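Local coordinates for protein translation initiation factor eIF-2B (PDB 1VB5) that probably takes part in exchanging GDP for GTP on initiation factor 2, as a regulatory subunit of the eIF-2B alpha/beta/delta family, and assembles here from two copies, at residues B[53-58]-B[66-71]; B[100-105]-B[266-271]; B[145-150]-B[239-244]. One frame throughout, in Å; residues are numbered along the deposited sequence.

Contact 1: residues B[53-58]-B[66-71]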
ATOM      1  N   GLU B  53     -22.469   9.214  23.703  1.00 40.88           N
ATOM      2  CA  GLU B  53     -22.350   7.885  23.125  1.00 43.16           C
ATOM      3  C   GLU B  53     -22.399   7.882  21.601  1.00 42.27           C
ATOM      4  O   GLU B  53     -21.574   7.240  20.954  1.00 47.49           O
ATOM      5  CB  GLU B  53     -23.449   6.991  23.693  1.00 42.46           C
ATOM      6  CG  GLU B  53     -23.255   5.517  23.422  1.00 60.34           C
ATOM      7  CD  GLU B  53     -24.041   4.652  24.386  1.00 68.26           C
ATOM      8  OE1 GLU B  53     -24.022   3.411  24.227  1.00 72.79           O
ATOM      9  OE2 GLU B  53     -24.672   5.217  25.307  1.00 69.17           O
ATOM     10  N   GLU B  54     -23.355   8.604  21.027  1.00 38.69           N
ATOM     11  CA  GLU B  54     -23.491   8.665  19.575  1.00 37.67           C
ATOM     12  C   GLU B  54     -22.276   9.291  18.897  1.00 36.83           C
ATOM     13  O   GLU B  54     -21.871   8.860  17.820  1.00 37.17           O
ATOM     14  CB  GLU B  54     -24.748   9.454  19.194  1.00 40.14           C
ATOM     15  CG  GLU B  54     -26.041   8.832  19.693  1.00 48.43           C
ATOM     16  CD  GLU B  54     -26.190   7.382  19.268  1.00 51.26           C
ATOM     17  OE1 GLU B  54     -26.163   7.112  18.049  1.00 51.39           O
ATOM     18  OE2 GLU B  54     -26.331   6.515  20.157  1.00 56.18           O
ATOM     19  N   VAL B  55     -21.703  10.311  19.527  1.00 35.16           N
ATOM     20  CA  VAL B  55     -20.536  10.990  18.976  1.00 35.27           C
ATOM     21  C   VAL B  55     -19.343  10.042  18.890  1.00 35.93           C
ATOM     22  O   VAL B  55     -18.617  10.035  17.901  1.00 32.97           O
ATOM     23  CB  VAL B  55     -20.152  12.213  19.835  1.00 39.80           C
ATOM     24  CG1 VAL B  55     -18.869  12.832  19.319  1.00 39.78           C
ATOM     25  CG2 VAL B  55     -21.270  13.240  19.797  1.00 44.67           C
ATOM     26  N   VAL B  56     -19.149   9.244  19.933  1.00 37.37           N
ATOM     27  CA  VAL B  56     -18.051   8.289  19.968  1.00 38.96           C
ATOM     28  C   VAL B  56     -18.282   7.157  18.964  1.00 40.97           C
ATOM     29  O   VAL B  56     -17.328   6.631  18.390  1.00 40.28           O
ATOM     30  CB  VAL B  56     -17.879   7.703  21.392  1.00 37.30           C
ATOM     31  CG1 VAL B  56     -16.926   6.521  21.370  1.00 45.36           C
ATOM     32  CG2 VAL B  56     -17.338   8.781  22.328  1.00 36.48           C
ATOM     33  N   LYS B  57     -19.547   6.793  18.747  1.00 39.12           N
ATOM     34  CA  LYS B  57     -19.895   5.725  17.806  1.00 40.23           C
ATOM     35  C   LYS B  57     -19.592   6.099  16.358  1.00 38.30           C
ATOM     36  O   LYS B  57     -19.416   5.223  15.510  1.00 37.96           O
ATOM     37  CB  LYS B  57     -21.377   5.357  17.916  1.00 43.13           C
ATOM     38  CG  LYS B  57     -21.754   4.597  19.173  1.00 49.07           C
ATOM     39  CD  LYS B  57     -23.241   4.273  19.169  1.00 56.59           C
ATOM     40  CE  LYS B  57     -23.689   3.640  20.479  1.00 61.53           C
ATOM     41  NZ  LYS B  57     -25.174   3.474  20.529  1.00 62.50           N
ATOM     42  N   VAL B  58     -19.540   7.396  16.070  1.00 31.08           N
ATOM     43  CA  VAL B  58     -19.253   7.851  14.716  1.00 34.85           C
ATOM     44  C   VAL B  58     -17.975   7.183  14.209  1.00 37.83           C
ATOM     45  O   VAL B  58     -17.922   6.707  13.075  1.00 34.81           O
ATOM     46  CB  VAL B  58     -19.089   9.382  14.671  1.00 34.33           C
ATOM     47  CG1 VAL B  58     -18.657   9.828  13.283  1.00 32.24           C
ATOM     48  CG2 VAL B  58     -20.400  10.041  15.050  1.00 38.89           C
ATOM     49  N   TYR B  66     -13.867  10.783  21.686  1.00 25.01           N
ATOM     50  CA  TYR B  66     -13.997  10.311  23.059  1.00 24.29           C
ATOM     51  C   TYR B  66     -13.638  11.428  24.047  1.00 25.78           C
ATOM     52  O   TYR B  66     -14.330  11.623  25.046  1.00 25.91           O
ATOM     53  CB  TYR B  66     -13.077   9.111  23.301  1.00 23.41           C
ATOM     54  CG  TYR B  66     -12.953   8.727  24.760  1.00 21.89           C
ATOM     55  CD1 TYR B  66     -13.770   7.746  25.320  1.00 19.28           C
ATOM     56  CD2 TYR B  66     -12.023   9.362  25.589  1.00 24.34           C
ATOM     57  CE1 TYR B  66     -13.662   7.402  26.672  1.00 21.49           C
ATOM     58  CE2 TYR B  66     -11.910   9.032  26.939  1.00 23.12           C
ATOM     59  CZ  TYR B  66     -12.727   8.055  27.471  1.00 23.51           C
ATOM     60  OH  TYR B  66     -12.598   7.726  28.802  1.00 37.09           O
ATOM     61  N   ASN B  67     -12.548  12.146  23.782  1.00 20.64           N
ATOM     62  CA  ASN B  67     -12.144  13.226  24.670  1.00 26.26           C
ATOM     63  C   ASN B  67     -13.132  14.391  24.617  1.00 27.17           C
ATOM     64  O   ASN B  67     -13.330  15.084  25.610  1.00 28.27           O
ATOM     65  CB  ASN B  67     -10.728  13.706  24.340  1.00 17.96           C
ATOM     66  CG  ASN B  67      -9.667  12.723  24.799  1.00 26.92           C
ATOM     67  OD1 ASN B  67      -9.778  12.141  25.877  1.00 23.16           O
ATOM     68  ND2 ASN B  67      -8.627  12.542  23.990  1.00 23.75           N
ATOM     69  N   LEU B  68     -13.748  14.607  23.459  1.00 29.54           N
ATOM     70  CA  LEU B  68     -14.737  15.671  23.330  1.00 30.28           C
ATOM     71  C   LEU B  68     -15.898  15.331  24.258  1.00 29.81           C
ATOM     72  O   LEU B  68     -16.379  16.183  25.010  1.00 28.52           O
ATOM     73  CB  LEU B  68     -15.247  15.769  21.887  1.00 33.01           C
ATOM     74  CG  LEU B  68     -16.587  16.501  21.685  1.00 38.49           C
ATOM     75  CD1 LEU B  68     -16.464  17.960  22.096  1.00 29.09           C
ATOM     76  CD2 LEU B  68     -17.014  16.395  20.231  1.00 33.02           C
ATOM     77  N   ALA B  69     -16.322  14.070  24.212  1.00 28.81           N
ATOM     78  CA  ALA B  69     -17.431  13.582  25.024  1.00 28.74           C
ATOM     79  C   ALA B  69     -17.213  13.743  26.526  1.00 31.25           C
ATOM     80  O   ALA B  69     -18.142  14.097  27.251  1.00 35.29           O
ATOM     81  CB  ALA B  69     -17.712  12.123  24.693  1.00 22.60           C
ATOM     82  N   ARG B  70     -15.999  13.475  26.999  1.00 26.73           N
ATOM     83  CA  ARG B  70     -15.704  13.611  28.423  1.00 30.02           C
ATOM     84  C   ARG B  70     -15.528  15.070  28.821  1.00 28.19           C
ATOM     85  O   ARG B  70     -15.640  15.414  29.995  1.00 29.02           O
ATOM     86  CB  ARG B  70     -14.431  12.843  28.798  1.00 32.30           C
ATOM     87  CG  ARG B  70     -14.487  11.345  28.545  1.00 41.28           C
ATOM     88  CD  ARG B  70     -15.737  10.716  29.133  1.00 45.18           C
ATOM     89  NE  ARG B  70     -15.671   9.258  29.079  1.00 53.53           N
ATOM     90  CZ  ARG B  70     -16.728   8.456  29.145  1.00 54.79           C
ATOM     91  NH1 ARG B  70     -17.948   8.968  29.264  1.00 59.78           N
ATOM     92  NH2 ARG B  70     -16.564   7.141  29.096  1.00 50.64           N
ATOM     93  N   PHE B  71     -15.240  15.921  27.843  1.00 27.97           N
ATOM     94  CA  PHE B  71     -15.048  17.341  28.104  1.00 27.81           C
ATOM     95  C   PHE B  71     -16.386  18.030  28.366  1.00 29.28           C
ATOM     96  O   PHE B  71     -16.476  18.937  29.195  1.00 28.35           O
ATOM     97  CB  PHE B  71     -14.359  18.009  26.917  1.00 29.36           C
ATOM     98  CG  PHE B  71     -13.874  19.400  27.206  1.00 32.07           C
ATOM     99  CD1 PHE B  71     -12.727  19.605  27.966  1.00 33.60           C
ATOM    100  CD2 PHE B  71     -14.576  20.507  26.737  1.00 31.19           C
ATOM    101  CE1 PHE B  71     -12.284  20.900  28.258  1.00 38.48           C
ATOM    102  CE2 PHE B  71     -14.141  21.804  27.023  1.00 32.72           C
ATOM    103  CZ  PHE B  71     -12.994  22.000  27.784  1.00 30.82           C
TER
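Two successive helices of the N-terminal helical part of the subunit pack as a helical hairpin, V55 and V56 facing Y66, L68 and A69. The segments run nearly antiparallel, with 169° between their directions and their axes 8.9 Å apart at closest approach. V56 brings its helix closest to the partner: its CG2 lies 3.7 Å from CA of Y66, against the backbone rather than the ring, and 4.1 Å from CB of A69. The small A69 lets this methyl settle between the two residues. With CG1 anti to the backbone N (chi1 169°), CG2 lies anti to the carbonyl carbon and reaches the partner. Beside it, the preceding V55 sets its CG1 4.1 Å from L68 CD2, the two side chains crossing at about a right angle. No hydrogen bond links the segments; the side chains that meet are apolar. On the flank, K57 NZ and E54 OE2 form a salt bridge at 3.3 Å. The end of Y66 leads away from segment 53-58. Helix 4-14 packs on the first segment through E54 and V58, while L68 and F71 reach helix 78-106. N67 ND2 bonds to the carbonyls of Y221 and F223, in a loop.

Contact 2: residues B[100-105]-B[266-271]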
ATOM      1  N   ALA B 100       1.843  22.941  15.159  1.00 19.20           N
ATOM      2  CA  ALA B 100       2.385  23.274  13.845  1.00 24.76           C
ATOM      3  C   ALA B 100       3.722  23.997  13.968  1.00 24.08           C
ATOM      4  O   ALA B 100       4.677  23.685  13.246  1.00 27.06           O
ATOM      5  CB  ALA B 100       1.389  24.140  13.066  1.00 20.48           C
ATOM      6  N   SER B 101       3.788  24.961  14.883  1.00 24.87           N
ATOM      7  CA  SER B 101       5.009  25.731  15.090  1.00 23.45           C
ATOM      8  C   SER B 101       6.168  24.842  15.529  1.00 18.01           C
ATOM      9  O   SER B 101       7.308  25.033  15.102  1.00 21.78           O
ATOM     10  CB  SER B 101       4.778  26.820  16.139  1.00 18.55           C
ATOM     11  OG  SER B 101       5.975  27.541  16.368  1.00 23.42           O
ATOM     12  N   ILE B 102       5.869  23.874  16.386  1.00 22.92           N
ATOM     13  CA  ILE B 102       6.881  22.951  16.882  1.00 21.27           C
ATOM     14  C   ILE B 102       7.290  21.963  15.783  1.00 26.57           C
ATOM     15  O   ILE B 102       8.470  21.650  15.629  1.00 21.50           O
ATOM     16  CB  ILE B 102       6.354  22.185  18.109  1.00 26.88           C
ATOM     17  CG1 ILE B 102       6.115  23.178  19.254  1.00 23.89           C
ATOM     18  CG2 ILE B 102       7.343  21.083  18.514  1.00 18.98           C
ATOM     19  CD1 ILE B 102       5.473  22.578  20.479  1.00 20.87           C
ATOM     20  N   GLY B 103       6.310  21.483  15.019  1.00 20.95           N
ATOM     21  CA  GLY B 103       6.604  20.555  13.944  1.00 21.26           C
ATOM     22  C   GLY B 103       7.439  21.199  12.853  1.00 22.15           C
ATOM     23  O   GLY B 103       8.386  20.598  12.348  1.00 23.89           O
ATOM     24  N   ALA B 104       7.090  22.429  12.487  1.00 23.92           N
ATOM     25  CA  ALA B 104       7.815  23.158  11.448  1.00 24.34           C
ATOM     26  C   ALA B 104       9.270  23.346  11.845  1.00 24.50           C
ATOM     27  O   ALA B 104      10.168  23.289  11.006  1.00 26.53           O
ATOM     28  CB  ALA B 104       7.162  24.523  11.209  1.00 18.86           C
ATOM     29  N   GLN B 105       9.489  23.574  13.134  1.00 26.76           N
ATOM     30  CA  GLN B 105      10.824  23.781  13.686  1.00 25.96           C
ATOM     31  C   GLN B 105      11.676  22.534  13.437  1.00 27.93           C
ATOM     32  O   GLN B 105      12.877  22.617  13.172  1.00 28.17           O
ATOM     33  CB  GLN B 105      10.695  24.041  15.187  1.00 32.35           C
ATOM     34  CG  GLN B 105      11.776  24.903  15.793  1.00 44.06           C
ATOM     35  CD  GLN B 105      11.579  25.081  17.289  1.00 50.18           C
ATOM     36  OE1 GLN B 105      10.481  25.412  17.752  1.00 50.61           O
ATOM     37  NE2 GLN B 105      12.644  24.864  18.054  1.00 50.82           N
ATOM     38  N   LEU B 266       2.377  20.561  23.264  1.00 23.56           N
ATOM     39  CA  LEU B 266       3.179  20.758  24.474  1.00 20.74           C
ATOM     40  C   LEU B 266       4.636  20.385  24.228  1.00 23.29           C
ATOM     41  O   LEU B 266       5.465  20.458  25.132  1.00 25.51           O
ATOM     42  CB  LEU B 266       2.639  19.895  25.621  1.00 28.55           C
ATOM     43  CG  LEU B 266       1.176  20.097  26.033  1.00 29.97           C
ATOM     44  CD1 LEU B 266       0.778  19.058  27.077  1.00 27.66           C
ATOM     45  CD2 LEU B 266       0.998  21.510  26.570  1.00 30.60           C
ATOM     46  N   GLY B 267       4.947  19.981  23.003  1.00 23.53           N
ATOM     47  CA  GLY B 267       6.308  19.595  22.678  1.00 23.02           C
ATOM     48  C   GLY B 267       6.349  18.176  22.139  1.00 23.41           C
ATOM     49  O   GLY B 267       5.332  17.483  22.105  1.00 20.90           O
ATOM     50  N   ILE B 268       7.525  17.738  21.714  1.00 25.01           N
ATOM     51  CA  ILE B 268       7.673  16.394  21.177  1.00 23.94           C
ATOM     52  C   ILE B 268       7.881  15.384  22.305  1.00 21.26           C
ATOM     53  O   ILE B 268       8.856  15.456  23.049  1.00 23.78           O
ATOM     54  CB  ILE B 268       8.856  16.333  20.190  1.00 23.35           C
ATOM     55  CG1 ILE B 268       8.642  17.375  19.085  1.00 15.62           C
ATOM     56  CG2 ILE B 268       8.986  14.922  19.616  1.00 14.60           C
ATOM     57  CD1 ILE B 268       9.755  17.460  18.054  1.00 15.68           C
ATOM     58  N   VAL B 269       6.936  14.459  22.429  1.00 19.15           N
ATOM     59  CA  VAL B 269       6.966  13.419  23.450  1.00 24.30           C
ATOM     60  C   VAL B 269       7.546  12.103  22.889  1.00 26.42           C
ATOM     61  O   VAL B 269       7.382  11.793  21.704  1.00 20.37           O
ATOM     62  CB  VAL B 269       5.527  13.167  23.984  1.00 26.85           C
ATOM     63  CG1 VAL B 269       4.557  13.047  22.834  1.00 27.74           C
ATOM     64  CG2 VAL B 269       5.470  11.899  24.780  1.00 40.69           C
ATOM     65  N   ILE B 270       8.215  11.339  23.749  1.00 18.51           N
ATOM     66  CA  ILE B 270       8.813  10.066  23.363  1.00 19.13           C
ATOM     67  C   ILE B 270       7.988   8.885  23.881  1.00 20.06           C
ATOM     68  O   ILE B 270       7.922   8.643  25.089  1.00 22.30           O
ATOM     69  CB  ILE B 270      10.231   9.924  23.935  1.00 16.04           C
ATOM     70  CG1 ILE B 270      11.086  11.119  23.515  1.00 16.48           C
ATOM     71  CG2 ILE B 270      10.852   8.612  23.453  1.00 18.66           C
ATOM     72  CD1 ILE B 270      12.512  11.072  24.041  1.00 14.02           C
ATOM     73  N   PRO B 271       7.338   8.135  22.977  1.00 16.59           N
ATOM     74  CA  PRO B 271       6.551   7.001  23.470  1.00 16.73           C
ATOM     75  C   PRO B 271       7.492   5.848  23.826  1.00 15.92           C
ATOM     76  O   PRO B 271       8.592   5.749  23.282  1.00 13.47           O
ATOM     77  CB  PRO B 271       5.650   6.671  22.287  1.00 15.66           C
ATOM     78  CG  PRO B 271       6.576   6.927  21.116  1.00 18.33           C
ATOM     79  CD  PRO B 271       7.273   8.232  21.508  1.00 14.54           C
TER
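I102, on a helical turn, faces the start of edge strand 267-269, its CA 6.7 Å from that of G267; no hydrogen bond passes between the two segments. One side chain does nearly all the work on the helix side. With CG1 anti to the carbonyl carbon (chi1 -65°) and chi2 extended, the long arm of I102 ends with CD1 on the strand backbone, 3.7 Å from G267 N and 3.8 Å from G267 CA. The short branch CG2, anti to the backbone N, touches I268 CG1 at 4.0 Å, the two isoleucines lying alongside each other and pointing opposite ways. G267 has phi at 123°, a conformation that calls for glycine, since a side chain would jam against the carbonyl O of L266. That residue adds little beyond the end of its main chain, where its C lies 4.4 Å from I102 CD1. I102 also reaches I263 on neighbouring strand 261-264, and T264 OG1 bonds to both L266 N and G267 O, across the turn between the strands. The parallel strands, ordered 3-2-1-4-5-6, are consistent with the Rossmann-like clan of this family; antiparallel strand 267-269 is added beside 261-264, where helix 78-106 meets it.

Contact 3: residues B[145-150]-B[239-244]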
ATOM      1  N   PRO B 145      -9.008   3.652  -0.155  1.00 22.07           N
ATOM      2  CA  PRO B 145      -9.754   3.689  -1.416  1.00 22.95           C
ATOM      3  C   PRO B 145     -10.442   5.021  -1.726  1.00 27.06           C
ATOM      4  O   PRO B 145     -10.952   5.205  -2.828  1.00 23.01           O
ATOM      5  CB  PRO B 145     -10.768   2.580  -1.222  1.00 18.65           C
ATOM      6  CG  PRO B 145     -11.177   2.811   0.202  1.00 21.99           C
ATOM      7  CD  PRO B 145      -9.837   3.063   0.913  1.00 18.55           C
ATOM      8  N   ASP B 146     -10.459   5.941  -0.762  1.00 24.10           N
ATOM      9  CA  ASP B 146     -11.130   7.230  -0.956  1.00 26.94           C
ATOM     10  C   ASP B 146     -10.234   8.334  -1.500  1.00 21.83           C
ATOM     11  O   ASP B 146     -10.706   9.415  -1.835  1.00 19.92           O
ATOM     12  CB  ASP B 146     -11.760   7.687   0.358  1.00 32.58           C
ATOM     13  CG  ASP B 146     -12.777   6.697   0.876  1.00 35.41           C
ATOM     14  OD1 ASP B 146     -13.765   6.444   0.152  1.00 34.50           O
ATOM     15  OD2 ASP B 146     -12.584   6.167   1.995  1.00 36.12           O
ATOM     16  N   TYR B 147      -8.939   8.057  -1.567  1.00 19.59           N
ATOM     17  CA  TYR B 147      -7.973   9.010  -2.098  1.00 20.03           C
ATOM     18  C   TYR B 147      -7.948  10.377  -1.415  1.00 19.98           C
ATOM     19  O   TYR B 147      -7.874  11.406  -2.080  1.00 19.82           O
ATOM     20  CB  TYR B 147      -8.204   9.181  -3.603  1.00 21.36           C
ATOM     21  CG  TYR B 147      -8.102   7.881  -4.375  1.00 30.51           C
ATOM     22  CD1 TYR B 147      -9.136   7.458  -5.208  1.00 33.86           C
ATOM     23  CD2 TYR B 147      -6.986   7.056  -4.243  1.00 32.81           C
ATOM     24  CE1 TYR B 147      -9.062   6.245  -5.886  1.00 35.39           C
ATOM     25  CE2 TYR B 147      -6.899   5.844  -4.913  1.00 27.42           C
ATOM     26  CZ  TYR B 147      -7.939   5.444  -5.733  1.00 37.60           C
ATOM     27  OH  TYR B 147      -7.855   4.243  -6.402  1.00 38.84           O
ATOM     28  N   GLU B 148      -7.994  10.389  -0.086  1.00 22.95           N
ATOM     29  CA  GLU B 148      -7.948  11.649   0.648  1.00 21.37           C
ATOM     30  C   GLU B 148      -6.563  12.268   0.428  1.00 22.27           C
ATOM     31  O   GLU B 148      -6.349  13.458   0.673  1.00 20.61           O
ATOM     32  CB  GLU B 148      -8.188  11.415   2.145  1.00 21.76           C
ATOM     33  CG  GLU B 148      -7.132  10.546   2.824  1.00 21.62           C
ATOM     34  CD  GLU B 148      -7.472   9.054   2.815  1.00 31.54           C
ATOM     35  OE1 GLU B 148      -8.268   8.605   1.953  1.00 23.71           O
ATOM     36  OE2 GLU B 148      -6.925   8.328   3.675  1.00 22.88           O
ATOM     37  N   GLY B 149      -5.623  11.451  -0.040  1.00 20.83           N
ATOM     38  CA  GLY B 149      -4.279  11.943  -0.284  1.00 13.74           C
ATOM     39  C   GLY B 149      -4.259  12.987  -1.387  1.00 23.17           C
ATOM     40  O   GLY B 149      -3.416  13.887  -1.392  1.00 17.00           O
ATOM     41  N   LEU B 150      -5.186  12.868  -2.331  1.00 18.57           N
ATOM     42  CA  LEU B 150      -5.247  13.823  -3.424  1.00 23.70           C
ATOM     43  C   LEU B 150      -5.742  15.151  -2.872  1.00 24.73           C
ATOM     44  O   LEU B 150      -5.415  16.206  -3.404  1.00 26.65           O
ATOM     45  CB  LEU B 150      -6.163  13.314  -4.545  1.00 19.09           C
ATOM     46  CG  LEU B 150      -5.629  12.058  -5.248  1.00 23.13           C
ATOM     47  CD1 LEU B 150      -6.629  11.581  -6.303  1.00 28.74           C
ATOM     48  CD2 LEU B 150      -4.279  12.373  -5.893  1.00 24.10           C
ATOM     49  N   LEU B 239     -16.876  -1.682   0.534  1.00 29.58           N
ATOM     50  CA  LEU B 239     -16.157  -1.273  -0.671  1.00 28.78           C
ATOM     51  C   LEU B 239     -16.324  -2.292  -1.794  1.00 28.87           C
ATOM     52  O   LEU B 239     -16.295  -3.504  -1.563  1.00 24.91           O
ATOM     53  CB  LEU B 239     -14.667  -1.086  -0.359  1.00 26.57           C
ATOM     54  CG  LEU B 239     -13.718  -0.817  -1.534  1.00 28.43           C
ATOM     55  CD1 LEU B 239     -14.036   0.528  -2.173  1.00 26.39           C
ATOM     56  CD2 LEU B 239     -12.286  -0.838  -1.040  1.00 24.24           C
ATOM     57  N   ILE B 240     -16.508  -1.786  -3.009  1.00 32.61           N
ATOM     58  CA  ILE B 240     -16.669  -2.625  -4.192  1.00 34.52           C
ATOM     59  C   ILE B 240     -16.008  -1.966  -5.401  1.00 34.16           C
ATOM     60  O   ILE B 240     -16.229  -0.789  -5.679  1.00 33.46           O
ATOM     61  CB  ILE B 240     -18.161  -2.866  -4.527  1.00 36.65           C
ATOM     62  CG1 ILE B 240     -18.837  -3.633  -3.391  1.00 42.38           C
ATOM     63  CG2 ILE B 240     -18.285  -3.664  -5.819  1.00 38.38           C
ATOM     64  CD1 ILE B 240     -20.296  -3.963  -3.661  1.00 48.45           C
ATOM     65  N   ARG B 241     -15.183  -2.734  -6.103  1.00 36.01           N
ATOM     66  CA  ARG B 241     -14.491  -2.258  -7.298  1.00 36.42           C
ATOM     67  C   ARG B 241     -14.642  -3.375  -8.318  1.00 37.22           C
ATOM     68  O   ARG B 241     -14.312  -4.529  -8.037  1.00 39.33           O
ATOM     69  CB  ARG B 241     -13.015  -1.994  -6.998  1.00 34.54           C
ATOM     70  CG  ARG B 241     -12.210  -1.523  -8.203  1.00 44.17           C
ATOM     71  CD  ARG B 241     -10.794  -1.139  -7.799  1.00 45.99           C
ATOM     72  NE  ARG B 241     -10.758   0.093  -7.012  1.00 49.90           N
ATOM     73  CZ  ARG B 241     -11.000   1.305  -7.507  1.00 51.99           C
ATOM     74  NH1 ARG B 241     -11.296   1.455  -8.793  1.00 47.92           N
ATOM     75  NH2 ARG B 241     -10.941   2.370  -6.720  1.00 54.80           N
ATOM     76  N   GLY B 242     -15.136  -3.036  -9.504  1.00 44.18           N
ATOM     77  CA  GLY B 242     -15.375  -4.058 -10.501  1.00 43.76           C
ATOM     78  C   GLY B 242     -16.616  -4.752  -9.971  1.00 47.60           C
ATOM     79  O   GLY B 242     -17.573  -4.090  -9.572  1.00 49.68           O
ATOM     80  N   ASN B 243     -16.617  -6.074  -9.941  1.00 46.27           N
ATOM     81  CA  ASN B 243     -17.770  -6.795  -9.410  1.00 48.76           C
ATOM     82  C   ASN B 243     -17.294  -7.500  -8.143  1.00 43.50           C
ATOM     83  O   ASN B 243     -17.934  -8.428  -7.648  1.00 46.43           O
ATOM     84  CB  ASN B 243     -18.274  -7.820 -10.436  1.00 60.49           C
ATOM     85  CG  ASN B 243     -17.218  -8.876 -10.795  1.00 71.11           C
ATOM     86  OD1 ASN B 243     -16.891  -9.748  -9.985  1.00 69.99           O
ATOM     87  ND2 ASN B 243     -16.682  -8.794 -12.015  1.00 66.61           N
ATOM     88  N   VAL B 244     -16.169  -7.024  -7.614  1.00 38.02           N
ATOM     89  CA  VAL B 244     -15.543  -7.626  -6.445  1.00 27.36           C
ATOM     90  C   VAL B 244     -15.683  -6.867  -5.130  1.00 28.32           C
ATOM     91  O   VAL B 244     -15.431  -5.664  -5.057  1.00 26.60           O
ATOM     92  CB  VAL B 244     -14.037  -7.844  -6.718  1.00 29.50           C
ATOM     93  CG1 VAL B 244     -13.417  -8.685  -5.618  1.00 28.71           C
ATOM     94  CG2 VAL B 244     -13.851  -8.498  -8.080  1.00 21.80           C
TER
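The apolar half of this contact is P145 against L239. CB of P145 lies 3.7 Å from L239 CD2 and 4.0 Å from L239 CD1, so the leucine fork straddles it, and CG of P145 sits 4.0 Å from the same CD2. The leucine reaches over because its CG is anti to the backbone N (chi1 173°). P145, after a cis peptide bond, lies in the loop before helix 148-158.

The polar half joins Y147 and R241, which reach toward each other from their own segments. Y147 OH stands 3.6 Å from R241 NH2, a polar approach and not a hydrogen bond. The ring and guanidinium planes are 51° apart, an oblique meeting. R241 starts out extended and bends at chi3 (-70°), which turns its end toward the hydroxyl. On the tyrosine side, the P145 carbonyl O lies 3.7 Å above one ring face, offset toward the rim.

Backbone bonds shape the two partners separately. V244 N bonds to R241 O at 3.1 Å, closing a type II' beta turn with G242 at the positive phi that favours glycine; the reverse bond, R241 N to V244 O, completes the pair. L150 N bonds to Y147 O at the start of helix 148-158.

The hairpin of strands 240-241 and 244-245 thus reaches across to the loop leading into helix 148-158, at the interface between the two copies. There Y147 also makes a cation-pi contact with R241 of the second subunit, and N243 and V244 pack on its R154 and V165. Within the chain, E148 OE2 is held by K197 and S117.

Overall arrangement
Contact 1 is the buried one of the three; contacts 2 and 3 lie at the surface. Contact 1 joins two helices of the N-terminal bundle through valine, leucine and alanine side chains. Contact 2 is apolar too, but sets a helix against the edge of the main sheet, with an isoleucine resting partly on bare glycine backbone. Contact 3 mixes a proline-leucine touch with a polar tyrosine-arginine approach, and it alone is touched by the second subunit. No two contacts share a helix or strand, yet helix 63-71 of contact 1 is followed directly by helix 78-106 of contact 2. Both segments of contact 3 fall between those of contact 2 in sequence, their centres 33 Å apart across the chain's centre.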